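Local structure of uncharacterized protein (Bacteroides ovatus, 4IPB) at residues N7-F12 with F46-G50; G39-N43 with T55-L59; T68-F73 with L113-G119; D108-Q112 with T124-S128. The protein is of unknown function but belongs to the PepSY-like, putative beta-lactamase-inhibitor-like family, and is built from helices packed on a long antiparallel beta sheet. One frame throughout, in Å; residues are numbered along the deposited sequence. Where two conformers were deposited one is given.

Contact 1. Residues N7-F12 with F46-G50; sequences NVQSTF and FNVRG
Val8 and Gly50 bring their backbones to within 4.1 Å, CA to CA, where helix 6-15 rests on the type I beta turn Asn47-Gly50 that links strands 40-46 and 52-58: a helix packed over the turn of a beta hairpin. Glycine suits this closest point, because its phi of 76° is easily reached without a CB and the missing side chain lets the helix settle onto the turn. The tight part lies beneath the helix. Phe46, the last residue of its strand, sends its ring under the helix, and the branches around it come from different directions. Val8 CG1 lies 3.9 Å from Phe46 CG, its partner CG2 meanwhile reaching the turn at Asn47 O. Thr11 CG2 meets the ring edge at Phe46 CE2. The two phenylalanine side chains cross at about a right angle, with Phe46 CZ at the edge of the Phe12 ring and 3.8 Å from Phe12 CB. Phe12 in turn makes edge-to-face contacts with Trp24 and Phe35, so this apolar layer continues into the sheet.

Toward solvent the contact becomes polar and thinner. Val48 and Arg49 turn their side chains away from the helix, leaving main-chain groups for Asn7. Its ND2 donates to Val48 O (3.0 Å), nearly in its own amide plane, and a water joins Asn7 OD1 to the same carbonyl oxygen. Thr11, between the two zones, uses both its branches: its methyl, trans to the backbone N, turns to Phe46, while OG1, beside that N (chi1 -58°), donates to Gly50 O in the carbonyl plane over 2.6 Å.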
loop_
_atom_site.group_PDB
_atom_site.type_symbol
_atom_site.label_atom_id
_atom_site.label_comp_id
_atom_site.label_asym_id
_atom_site.label_seq_id
_atom_site.Cartn_x
_atom_site.Cartn_y
_atom_site.Cartn_z
ATOM N N ASN A 7 -12.618 0.659 -19.973
ATOM C CA ASN A 7 -11.597 1.719 -19.989
ATOM C C ASN A 7 -10.549 1.548 -18.902
ATOM O O ASN A 7 -9.359 1.863 -19.107
ATOM C CB ASN A 7 -12.193 3.134 -19.977
ATOM C CG ASN A 7 -12.996 3.475 -18.713
ATOM O OD1 ASN A 7 -13.451 2.610 -17.968
ATOM N ND2 ASN A 7 -13.201 4.775 -18.509
ATOM N N VAL A 8 -10.966 1.006 -17.777
ATOM C CA VAL A 8 -10.075 0.671 -16.695
ATOM C C VAL A 8 -9.124 -0.486 -17.049
ATOM O O VAL A 8 -7.896 -0.392 -16.870
ATOM C CB VAL A 8 -10.918 0.361 -15.433
ATOM C CG1 VAL A 8 -10.052 -0.259 -14.350
ATOM C CG2 VAL A 8 -11.625 1.620 -14.950
ATOM N N GLN A 9 -9.697 -1.535 -17.632
ATOM C CA GLN A 9 -8.950 -2.685 -18.111
ATOM C C GLN A 9 -7.911 -2.273 -19.146
ATOM O O GLN A 9 -6.772 -2.730 -19.092
ATOM C CB GLN A 9 -9.873 -3.750 -18.670
ATOM C CG GLN A 9 -9.142 -4.891 -19.365
ATOM C CD GLN A 9 -8.147 -5.624 -18.483
ATOM O OE1 GLN A 9 -8.273 -5.661 -17.270
ATOM N NE2 GLN A 9 -7.138 -6.230 -19.109
ATOM N N SER A 10 -8.262 -1.345 -20.018
ATOM C CA SER A 10 -7.350 -0.877 -21.064
ATOM C C SER A 10 -6.110 -0.222 -20.460
ATOM O O SER A 10 -4.945 -0.518 -20.838
ATOM C CB SER A 10 -8.069 0.138 -21.947
ATOM O OG SER A 10 -7.202 0.621 -22.962
ATOM N N THR A 11 -6.333 0.643 -19.484
ATOM C CA THR A 11 -5.186 1.314 -18.848
ATOM C C THR A 11 -4.371 0.292 -18.086
ATOM O O THR A 11 -3.123 0.284 -18.142
ATOM C CB THR A 11 -5.640 2.398 -17.886
ATOM O OG1 THR A 11 -6.430 3.331 -18.622
ATOM C CG2 THR A 11 -4.424 3.088 -17.329
ATOM N N PHE A 12 -5.063 -0.649 -17.400
ATOM C CA PHE A 12 -4.355 -1.645 -16.598
ATOM C C PHE A 12 -3.452 -2.501 -17.476
ATOM O O PHE A 12 -2.317 -2.816 -17.105
ATOM C CB PHE A 12 -5.320 -2.511 -15.785
ATOM C CG PHE A 12 -4.638 -3.602 -15.036
ATOM C CD1 PHE A 12 -3.991 -3.340 -13.845
ATOM C CD2 PHE A 12 -4.568 -4.880 -15.575
ATOM C CE1 PHE A 12 -3.353 -4.381 -13.170
ATOM C CE2 PHE A 12 -3.913 -5.874 -14.933
ATOM C CZ PHE A 12 -3.298 -5.607 -13.707
ATOM N N PHE A 46 -7.782 2.593 -9.876
ATOM C CA PHE A 46 -8.157 3.476 -10.992
ATOM C C PHE A 46 -9.466 4.177 -10.708
ATOM O O PHE A 46 -10.282 3.666 -9.930
ATOM C CB PHE A 46 -8.399 2.641 -12.287
ATOM C CG PHE A 46 -7.209 1.829 -12.699
ATOM C CD1 PHE A 46 -6.907 0.629 -12.121
ATOM C CD2 PHE A 46 -6.325 2.349 -13.626
ATOM C CE1 PHE A 46 -5.735 -0.072 -12.485
ATOM C CE2 PHE A 46 -5.185 1.645 -14.014
ATOM C CZ PHE A 46 -4.880 0.443 -13.422
ATOM N N ASN A 47 -9.658 5.339 -11.325
ATOM C CA ASN A 47 -10.936 6.027 -11.274
ATOM C C ASN A 47 -11.809 5.629 -12.479
ATOM O O ASN A 47 -11.401 4.834 -13.349
ATOM C CB ASN A 47 -10.748 7.538 -11.129
ATOM C CG ASN A 47 -10.229 8.194 -12.386
ATOM O OD1 ASN A 47 -10.290 7.634 -13.496
ATOM N ND2 ASN A 47 -9.657 9.372 -12.208
ATOM N N VAL A 48 -13.059 6.114 -12.473
ATOM C CA VAL A 48 -14.026 5.773 -13.497
ATOM C C VAL A 48 -13.655 6.254 -14.906
ATOM O O VAL A 48 -14.223 5.733 -15.879
ATOM C CB VAL A 48 -15.409 6.284 -13.064
ATOM C CG1 VAL A 48 -15.458 7.790 -13.189
ATOM C CG2 VAL A 48 -16.533 5.607 -13.842
ATOM N N ARG A 49 -12.700 7.182 -15.000
ATOM C CA ARG A 49 -12.193 7.658 -16.279
ATOM C C ARG A 49 -11.078 6.728 -16.776
ATOM O O ARG A 49 -10.475 6.981 -17.811
ATOM C CB ARG A 49 -11.588 9.043 -16.160
ATOM C CG ARG A 49 -12.361 10.106 -15.421
ATOM C CD ARG A 49 -13.376 10.779 -16.237
ATOM N NE ARG A 49 -12.910 11.600 -17.377
ATOM C CZ ARG A 49 -13.773 12.061 -18.270
ATOM N NH1 ARG A 49 -15.078 11.785 -18.120
ATOM N NH2 ARG A 49 -13.358 12.755 -19.321
ATOM N N GLY A 50 -10.808 5.642 -16.046
ATOM C CA GLY A 50 -9.741 4.741 -16.414
ATOM C C GLY A 50 -8.347 5.282 -16.084
ATOM O O GLY A 50 -7.355 4.776 -16.604
HETATM O O HOH W 1 -15.362 3.244 -16.071
#

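Contact 2. Residues G39-N43 with T55-L59; sequences GFTKN and TLTDL
Leu56 O is held by two donors, Asn43 N at 2.9 Å and a water that also donates to Asp58 OD1 and accepts from Asn43 ND2. This is an antiparallel beta hairpin, strands 40-46 and 52-58, within the sheet. Asn43 and Leu56 form a hydrogen-bonded pair, closed by the return bond from Leu56 N to Asn43 O (2.8 Å). Farther along, Asp58 N donates almost straight to Thr41 O, N-H...O angle 178°, whereas a second water spans Thr41 N and Asp58 O.

On the face bearing Asn43 and Leu56, the Asp58 carboxylate leans over Thr41, OD2 lying 3.2 Å from Thr41 CB. Asn43 OD1 turns instead to Asn34 ND2 on the neighbouring strand, which makes the amide a link between three strands.

The other face pairs Lys42 with Thr57 at a non-hydrogen-bonded position. A long, flexible lysine suits this place: bent at chi2 (-134°) and again at chi4, it runs beside the threonine and donates from NZ to Thr57 OG1 over 2.7 Å. The threonine's methyl serves the apolar neighbour, Thr57 CG2 packing 3.7 Å from Phe40 CB. At the hairpin's open end, Phe40 CD1 presents the ring edge to Asp58 O at 3.5 Å.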
loop_
_atom_site.group_PDB
_atom_site.type_symbol
_atom_site.label_atom_id
_atom_site.label_comp_id
_atom_site.label_asym_id
_atom_site.label_seq_id
_atom_site.Cartn_x
_atom_site.Cartn_y
_atom_site.Cartn_z
ATOM N N GLY A 39 7.427 -11.264 -8.021
ATOM C CA GLY A 39 7.577 -11.586 -6.620
ATOM C C GLY A 39 6.863 -10.739 -5.576
ATOM O O GLY A 39 6.982 -11.018 -4.395
ATOM N N PHE A 40 6.109 -9.706 -5.984
ATOM C CA PHE A 40 5.434 -8.829 -5.019
ATOM C C PHE A 40 3.935 -8.733 -5.273
ATOM O O PHE A 40 3.518 -8.689 -6.428
ATOM C CB PHE A 40 6.005 -7.379 -5.070
ATOM C CG PHE A 40 7.472 -7.269 -4.725
ATOM C CD1 PHE A 40 7.879 -7.139 -3.414
ATOM C CD2 PHE A 40 8.436 -7.366 -5.720
ATOM C CE1 PHE A 40 9.232 -7.068 -3.081
ATOM C CE2 PHE A 40 9.790 -7.304 -5.406
ATOM C CZ PHE A 40 10.186 -7.130 -4.084
ATOM N N THR A 41 3.158 -8.713 -4.207
ATOM C CA THR A 41 1.716 -8.469 -4.318
ATOM C C THR A 41 1.438 -7.014 -4.504
ATOM O O THR A 41 2.015 -6.178 -3.839
ATOM C CB THR A 41 0.953 -8.983 -3.104
ATOM O OG1 THR A 41 1.106 -10.393 -3.069
ATOM C CG2 THR A 41 -0.536 -8.661 -3.196
ATOM N N LYS A 42 0.556 -6.717 -5.457
ATOM C CA LYS A 42 0.186 -5.364 -5.794
ATOM C C LYS A 42 -1.332 -5.140 -5.781
ATOM O O LYS A 42 -2.107 -6.072 -6.066
ATOM C CB LYS A 42 0.667 -5.056 -7.204
ATOM C CG LYS A 42 2.159 -5.250 -7.471
ATOM C CD LYS A 42 2.730 -4.096 -8.214
ATOM C CE LYS A 42 4.241 -4.178 -8.274
ATOM N NZ LYS A 42 4.843 -2.899 -7.842
ATOM N N ASN A 43 -1.722 -3.925 -5.380
ATOM C CA ASN A 43 -3.105 -3.445 -5.533
ATOM C C ASN A 43 -3.005 -2.137 -6.265
ATOM O O ASN A 43 -2.391 -1.159 -5.781
ATOM C CB ASN A 43 -3.769 -3.286 -4.170
ATOM C CG ASN A 43 -4.063 -4.601 -3.544
ATOM O OD1 ASN A 43 -5.075 -5.241 -3.886
ATOM N ND2 ASN A 43 -3.215 -5.035 -2.635
ATOM N N THR A 55 -0.814 2.917 -6.582
ATOM C CA THR A 55 -0.406 1.563 -6.527
ATOM C C THR A 55 0.195 1.305 -5.152
ATOM O O THR A 55 1.029 2.090 -4.673
ATOM C CB THR A 55 0.667 1.304 -7.593
ATOM O OG1 THR A 55 0.070 1.398 -8.894
ATOM C CG2 THR A 55 1.281 -0.087 -7.420
ATOM N N LEU A 56 -0.203 0.191 -4.578
ATOM C CA LEU A 56 0.311 -0.273 -3.290
ATOM C C LEU A 56 1.031 -1.590 -3.501
ATOM O O LEU A 56 0.446 -2.575 -4.024
ATOM C CB LEU A 56 -0.783 -0.407 -2.273
ATOM C CG LEU A 56 -1.475 0.882 -1.920
ATOM C CD1 LEU A 56 -2.635 1.224 -2.830
ATOM C CD2 LEU A 56 -1.960 0.864 -0.489
ATOM N N THR A 57 2.316 -1.637 -3.116
ATOM C CA THR A 57 3.125 -2.817 -3.299
ATOM C C THR A 57 3.527 -3.350 -1.920
ATOM O O THR A 57 4.036 -2.607 -1.087
ATOM C CB THR A 57 4.423 -2.540 -4.075
ATOM O OG1 THR A 57 4.114 -1.956 -5.369
ATOM C CG2 THR A 57 5.233 -3.792 -4.313
ATOM N N ASP A 58 3.269 -4.629 -1.699
ATOM C CA ASP A 58 3.583 -5.248 -0.432
ATOM C C ASP A 58 5.044 -5.678 -0.414
ATOM O O ASP A 58 5.413 -6.696 -1.022
ATOM C CB ASP A 58 2.740 -6.509 -0.264
ATOM C CG ASP A 58 1.221 -6.231 -0.230
ATOM O OD1 ASP A 58 0.803 -5.133 0.123
ATOM O OD2 ASP A 58 0.442 -7.167 -0.529
ATOM N N LEU A 59 5.849 -4.917 0.301
ATOM C CA LEU A 59 7.276 -5.176 0.440
ATOM C C LEU A 59 7.612 -6.146 1.573
ATOM O O LEU A 59 8.691 -6.709 1.565
ATOM C CB LEU A 59 8.016 -3.858 0.657
ATOM C CG LEU A 59 7.917 -2.780 -0.432
ATOM C CD1 LEU A 59 8.707 -1.534 -0.064
ATOM C CD2 LEU A 59 8.395 -3.319 -1.748
HETATM O O HOH W 2 4.600 -9.147 -1.593
HETATM O O HOH W 3 -0.698 -4.074 -1.804
#

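Contact 3. Residues T68-F73 with L113-G119; sequences TVYNAF and LFYTPQG
Tyr115 rises from strand 107-115 with its ring between helix 67-75 and the sheet, meeting Val69, Ala72 and Phe73. Apolar contacts form one group. Val69 CG1 packs on Tyr115 CB at 4.2 Å, and Ala72 CB sits 4.2 Å from Tyr115 CE1, the small alanine leaving room for the ring. Deeper in, Phe73 holds CG trans to its backbone N (chi1 176°), which carries the phenyl edge to Leu113; the two side chains cross at about a right angle, Leu113 CD1 lying 3.8 Å from Phe73 CE1. Ile100 lies against both Phe73 and Tyr115.

A second group sets the helix against the type I turn Thr116-Gly119, which joins strands 107-115 and 121-126 and is closed by Gly119 N bonding to Thr116 O. Glycine at its end takes a phi of 87° and presents no CB to the helix, so Gly119 CA comes within 4.4 Å of Val69 CA. Methyls face the turn's carbonyl oxygens: Val69 CG2 is equally near Thr116 O and Pro117 O, Thr68 CG2 lies 3.5 Å from Gln118 O, and Ala72 CB comes as close as 3.1 Å to Gly119 O.

The polar link is indirect: one water donates to Phe73 O and lies 3.2 Å from Tyr115 OH. With no direct hydrogen bond between helix and turn, their seating rests on shape, and the tyrosine can keep its ring buried while its hydroxyl reaches water.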
loop_
_atom_site.group_PDB
_atom_site.type_symbol
_atom_site.label_atom_id
_atom_site.label_comp_id
_atom_site.label_asym_id
_atom_site.label_seq_id
_atom_site.Cartn_x
_atom_site.Cartn_y
_atom_site.Cartn_z
ATOM N N THR A 68 17.521 5.117 3.985
ATOM C CA THR A 68 17.005 6.328 4.604
ATOM C C THR A 68 15.782 6.037 5.443
ATOM O O THR A 68 15.688 6.497 6.601
ATOM C CB THR A 68 16.718 7.411 3.541
ATOM O OG1 THR A 68 17.958 7.834 2.955
ATOM C CG2 THR A 68 16.085 8.625 4.178
ATOM N N VAL A 69 14.852 5.254 4.892
ATOM C CA VAL A 69 13.642 4.928 5.634
ATOM C C VAL A 69 13.935 3.926 6.753
ATOM O O VAL A 69 13.446 4.084 7.869
ATOM C CB VAL A 69 12.507 4.440 4.729
ATOM C CG1 VAL A 69 11.280 4.129 5.541
ATOM C CG2 VAL A 69 12.153 5.495 3.690
ATOM N N TYR A 70 14.754 2.916 6.449
ATOM C CA TYR A 70 15.224 1.978 7.460
ATOM C C TYR A 70 15.844 2.645 8.684
ATOM O O TYR A 70 15.509 2.322 9.815
ATOM C CB TYR A 70 16.219 0.992 6.874
ATOM C CG TYR A 70 16.652 -0.015 7.908
ATOM C CD1 TYR A 70 15.865 -1.129 8.178
ATOM C CD2 TYR A 70 17.878 0.102 8.538
ATOM C CE1 TYR A 70 16.269 -2.068 9.128
ATOM C CE2 TYR A 70 18.306 -0.840 9.488
ATOM C CZ TYR A 70 17.505 -1.919 9.769
ATOM O OH TYR A 70 17.903 -2.838 10.709
ATOM N N ASN A 71 16.787 3.545 8.436
ATOM C CA ASN A 71 17.511 4.203 9.499
ATOM C C ASN A 71 16.570 5.027 10.370
ATOM O O ASN A 71 16.750 5.107 11.591
ATOM C CB ASN A 71 18.602 5.115 8.967
ATOM C CG ASN A 71 19.756 4.352 8.341
ATOM O OD1 ASN A 71 19.925 3.129 8.548
ATOM N ND2 ASN A 71 20.548 5.057 7.546
ATOM N N ALA A 72 15.587 5.647 9.731
ATOM C CA ALA A 72 14.573 6.420 10.449
ATOM C C ALA A 72 13.756 5.491 11.309
ATOM O O ALA A 72 13.510 5.808 12.461
ATOM C CB ALA A 72 13.703 7.201 9.490
ATOM N N PHE A 73 13.354 4.326 10.788
ATOM C CA PHE A 73 12.582 3.367 11.591
ATOM C C PHE A 73 13.364 2.881 12.801
ATOM O O PHE A 73 12.843 2.859 13.928
ATOM C CB PHE A 73 12.106 2.176 10.728
ATOM C CG PHE A 73 11.388 1.119 11.503
ATOM C CD1 PHE A 73 10.089 1.321 11.921
ATOM C CD2 PHE A 73 12.029 -0.040 11.885
ATOM C CE1 PHE A 73 9.418 0.354 12.661
ATOM C CE2 PHE A 73 11.365 -1.018 12.643
ATOM C CZ PHE A 73 10.053 -0.824 13.000
ATOM N N LEU A 113 2.398 3.020 10.574
ATOM C CA LEU A 113 3.358 4.110 10.620
ATOM C C LEU A 113 3.496 4.598 9.200
ATOM O O LEU A 113 3.769 3.818 8.324
ATOM C CB LEU A 113 4.719 3.600 11.140
ATOM C CG LEU A 113 4.759 2.719 12.360
ATOM C CD1 LEU A 113 6.183 2.304 12.684
ATOM C CD2 LEU A 113 4.057 3.402 13.488
ATOM N N PHE A 114 3.270 5.892 8.957
ATOM C CA PHE A 114 3.335 6.528 7.618
ATOM C C PHE A 114 4.606 7.370 7.491
ATOM O O PHE A 114 4.711 8.465 8.122
ATOM C CB PHE A 114 2.115 7.407 7.428
ATOM C CG PHE A 114 0.793 6.632 7.425
ATOM C CD1 PHE A 114 0.225 6.223 8.599
ATOM C CD2 PHE A 114 0.089 6.452 6.237
ATOM C CE1 PHE A 114 -0.996 5.544 8.603
ATOM C CE2 PHE A 114 -1.126 5.808 6.233
ATOM C CZ PHE A 114 -1.666 5.317 7.430
ATOM N N TYR A 115 5.555 6.854 6.710
ATOM C CA TYR A 115 6.833 7.479 6.502
ATOM C C TYR A 115 6.930 8.101 5.098
ATOM O O TYR A 115 6.474 7.508 4.118
ATOM C CB TYR A 115 8.000 6.456 6.613
ATOM C CG TYR A 115 8.346 6.084 8.027
ATOM C CD1 TYR A 115 9.255 6.827 8.723
ATOM C CD2 TYR A 115 7.784 4.957 8.642
ATOM C CE1 TYR A 115 9.593 6.511 10.033
ATOM C CE2 TYR A 115 8.107 4.632 9.962
ATOM C CZ TYR A 115 9.012 5.402 10.629
ATOM O OH TYR A 115 9.358 5.126 11.935
ATOM N N THR A 116 7.633 9.206 5.033
ATOM C CA THR A 116 8.008 9.773 3.748
ATOM C C THR A 116 9.253 9.051 3.268
ATOM O O THR A 116 10.019 8.441 4.062
ATOM C CB THR A 116 8.308 11.296 3.816
ATOM O OG1 THR A 116 9.557 11.522 4.469
ATOM C CG2 THR A 116 7.190 12.084 4.538
ATOM N N PRO A 117 9.550 9.160 1.974
ATOM C CA PRO A 117 10.832 8.629 1.452
ATOM C C PRO A 117 12.083 9.223 2.049
ATOM O O PRO A 117 13.144 8.601 1.938
ATOM C CB PRO A 117 10.757 8.949 -0.041
ATOM C CG PRO A 117 9.242 8.998 -0.301
ATOM C CD PRO A 117 8.724 9.712 0.902
ATOM N N GLN A 118 11.986 10.413 2.651
ATOM C CA GLN A 118 13.103 11.029 3.357
ATOM C C GLN A 118 13.194 10.588 4.824
ATOM O O GLN A 118 13.996 11.107 5.600
ATOM C CB GLN A 118 12.987 12.546 3.283
ATOM C CG GLN A 118 13.034 13.130 1.874
ATOM C CD GLN A 118 11.823 12.804 0.997
ATOM O OE1 GLN A 118 10.668 12.822 1.453
ATOM N NE2 GLN A 118 12.085 12.460 -0.265
ATOM N N GLY A 119 12.346 9.669 5.231
ATOM C CA GLY A 119 12.393 9.067 6.556
ATOM C C GLY A 119 11.636 9.828 7.635
ATOM O O GLY A 119 11.814 9.535 8.824
HETATM O O HOH W 4 10.296 3.731 14.714
#

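Contact 4. Residues D108-Q112 with T124-S128; sequences DIKYQ and TRNVS
Gln112 OE1 takes two hydrogen bonds from one guanidinium: Arg125 NH2 reaches it at 2.8 Å, on a lone pair, and Arg125 NE at 2.9 Å, nearly in line with the carbonyl bond. The side chains run side by side, and the bend of the arginine at chi3 (68°) sets its guanidinium only 3° from the amide plane. Both groups have further partners, since Gln112 NE2 donates to Ile133 O and Arg125 NH2 also to Thr138 OG1; an amide that accepts on one side and donates on the other is well placed between arginine and loop.

Their main chains are satisfied by each other as the hydrogen-bonded pair of an antiparallel beta hairpin, strands 107-115 and 121-126, the latter outermost in the chain's sheet. Next to them Tyr111 and Asn126 form a non-hydrogen-bonded pair; Tyr111 CD1 lies 3.6 Å from Asn126 CA, and the ring turns its edge to Arg125 O.

Beyond this pair Val127 N donates to Lys110 O from well above the carbonyl plane, as the strand gives way to an Asx turn. Asn126 OD1 accepts from Ser128 N (2.9 Å) and from Ser128 OG (2.8 Å). Serine works in both directions here, for its OG also accepts from Lys110 N at 3.0 Å. Lys110 NZ leads elsewhere, to a salt bridge with Asp84, while Ile109 CD1 packs 3.3 Å from Asn126 ND2.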
loop_
_atom_site.group_PDB
_atom_site.type_symbol
_atom_site.label_atom_id
_atom_site.label_comp_id
_atom_site.label_asym_id
_atom_site.label_seq_id
_atom_site.Cartn_x
_atom_site.Cartn_y
_atom_site.Cartn_z
ATOM N N ASP A 108 -2.050 -7.539 21.167
ATOM C CA ASP A 108 -2.807 -7.389 19.933
ATOM C C ASP A 108 -2.835 -5.957 19.381
ATOM O O ASP A 108 -3.434 -5.704 18.343
ATOM C CB ASP A 108 -4.223 -7.930 20.137
ATOM C CG ASP A 108 -4.223 -9.404 20.473
ATOM O OD1 ASP A 108 -3.477 -10.150 19.793
ATOM O OD2 ASP A 108 -4.946 -9.819 21.420
ATOM N N ILE A 109 -2.135 -5.045 20.038
ATOM C CA ILE A 109 -2.054 -3.658 19.565
ATOM C C ILE A 109 -1.314 -3.612 18.212
ATOM O O ILE A 109 -0.259 -4.218 18.072
ATOM C CB ILE A 109 -1.368 -2.750 20.619
ATOM C CG1 ILE A 109 -1.393 -1.307 20.155
ATOM C CG2 ILE A 109 0.060 -3.202 20.968
ATOM C CD1 ILE A 109 -2.750 -0.710 20.357
ATOM N N LYS A 110 -1.874 -2.923 17.215
ATOM C CA LYS A 110 -1.218 -2.754 15.930
ATOM C C LYS A 110 -1.294 -1.268 15.522
ATOM O O LYS A 110 -2.358 -0.644 15.695
ATOM C CB LYS A 110 -1.936 -3.528 14.814
ATOM C CG LYS A 110 -2.224 -4.991 15.063
ATOM C CD LYS A 110 -1.013 -5.808 14.798
ATOM C CE LYS A 110 -1.287 -7.285 15.031
ATOM N NZ LYS A 110 0.018 -7.963 15.204
ATOM N N TYR A 111 -0.190 -0.718 15.016
ATOM C CA TYR A 111 -0.178 0.622 14.451
ATOM C C TYR A 111 0.322 0.613 13.013
ATOM O O TYR A 111 1.176 -0.200 12.681
ATOM C CB TYR A 111 0.752 1.567 15.222
ATOM C CG TYR A 111 0.364 1.769 16.662
ATOM C CD1 TYR A 111 -0.773 2.520 16.985
ATOM C CD2 TYR A 111 1.175 1.329 17.682
ATOM C CE1 TYR A 111 -1.147 2.688 18.309
ATOM C CE2 TYR A 111 0.825 1.532 19.008
ATOM C CZ TYR A 111 -0.340 2.188 19.299
ATOM O OH TYR A 111 -0.615 2.339 20.641
ATOM N N GLN A 112 -0.253 1.474 12.193
ATOM C CA GLN A 112 0.341 1.840 10.906
ATOM C C GLN A 112 1.174 3.091 11.086
ATOM O O GLN A 112 0.694 4.075 11.675
ATOM C CB GLN A 112 -0.688 2.167 9.824
ATOM C CG GLN A 112 -1.382 0.959 9.253
ATOM C CD GLN A 112 -2.450 1.376 8.267
ATOM O OE1 GLN A 112 -3.227 2.261 8.549
ATOM N NE2 GLN A 112 -2.485 0.741 7.085
ATOM N N THR A 124 0.799 8.219 12.689
ATOM C CA THR A 124 0.514 6.817 12.960
ATOM C C THR A 124 -0.979 6.690 13.257
ATOM O O THR A 124 -1.658 7.664 13.613
ATOM C CB THR A 124 1.284 6.244 14.126
ATOM O OG1 THR A 124 0.744 6.756 15.331
ATOM C CG2 THR A 124 2.780 6.571 14.056
ATOM N N ARG A 125 -1.472 5.465 13.103
ATOM C CA ARG A 125 -2.858 5.167 13.322
ATOM C C ARG A 125 -2.962 3.811 13.987
ATOM O O ARG A 125 -2.347 2.880 13.528
ATOM C CB ARG A 125 -3.544 5.068 11.930
ATOM C CG ARG A 125 -5.001 4.836 11.974
ATOM C CD ARG A 125 -5.631 5.087 10.606
ATOM N NE ARG A 125 -5.268 4.117 9.549
ATOM C CZ ARG A 125 -5.927 4.063 8.396
ATOM N NH1 ARG A 125 -6.915 4.926 8.198
ATOM N NH2 ARG A 125 -5.630 3.167 7.472
ATOM N N ASN A 126 -3.803 3.694 15.007
ATOM C CA ASN A 126 -4.132 2.410 15.648
ATOM C C ASN A 126 -5.052 1.647 14.698
ATOM O O ASN A 126 -6.120 2.174 14.310
ATOM C CB ASN A 126 -4.824 2.680 16.976
ATOM C CG ASN A 126 -5.006 1.432 17.800
ATOM O OD1 ASN A 126 -5.326 0.394 17.270
ATOM N ND2 ASN A 126 -4.826 1.544 19.090
ATOM N N VAL A 127 -4.651 0.423 14.324
ATOM C CA VAL A 127 -5.452 -0.348 13.396
ATOM C C VAL A 127 -5.793 -1.692 13.995
ATOM O O VAL A 127 -6.064 -2.635 13.255
ATOM C CB VAL A 127 -4.809 -0.519 12.011
ATOM C CG1 VAL A 127 -4.695 0.821 11.338
ATOM C CG2 VAL A 127 -3.428 -1.127 12.132
ATOM N N SER A 128 -5.775 -1.763 15.327
ATOM C CA SER A 128 -5.992 -2.991 16.062
ATOM C C SER A 128 -7.375 -3.563 15.690
ATOM O O SER A 128 -7.514 -4.773 15.483
ATOM C CB SER A 128 -5.925 -2.728 17.572
ATOM O OG SER A 128 -4.656 -2.227 17.981
#

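Overall arrangement
All four contacts belong to one antiparallel sheet and the helices lying on it. Contacts 1 and 2 adjoin along strands 40-46 and 52-58, their centres 19 Å apart: contact 1 seats a helix at the turn, contact 2 pairs the strands toward the hairpin's open end. Contacts 3 and 4 divide the hairpin 107-115/121-126 in the same way, turn and paired strands, and touch directly, Leu113 CD2 lying 3.5 Å from Thr124 CG2. Contact 1 lies across the chain's centre from contact 3, about 31 Å between centres. No function or active site has been assigned; a glycerol bonded to Thr55 in contact 2 probably comes from the crystallisation liquor.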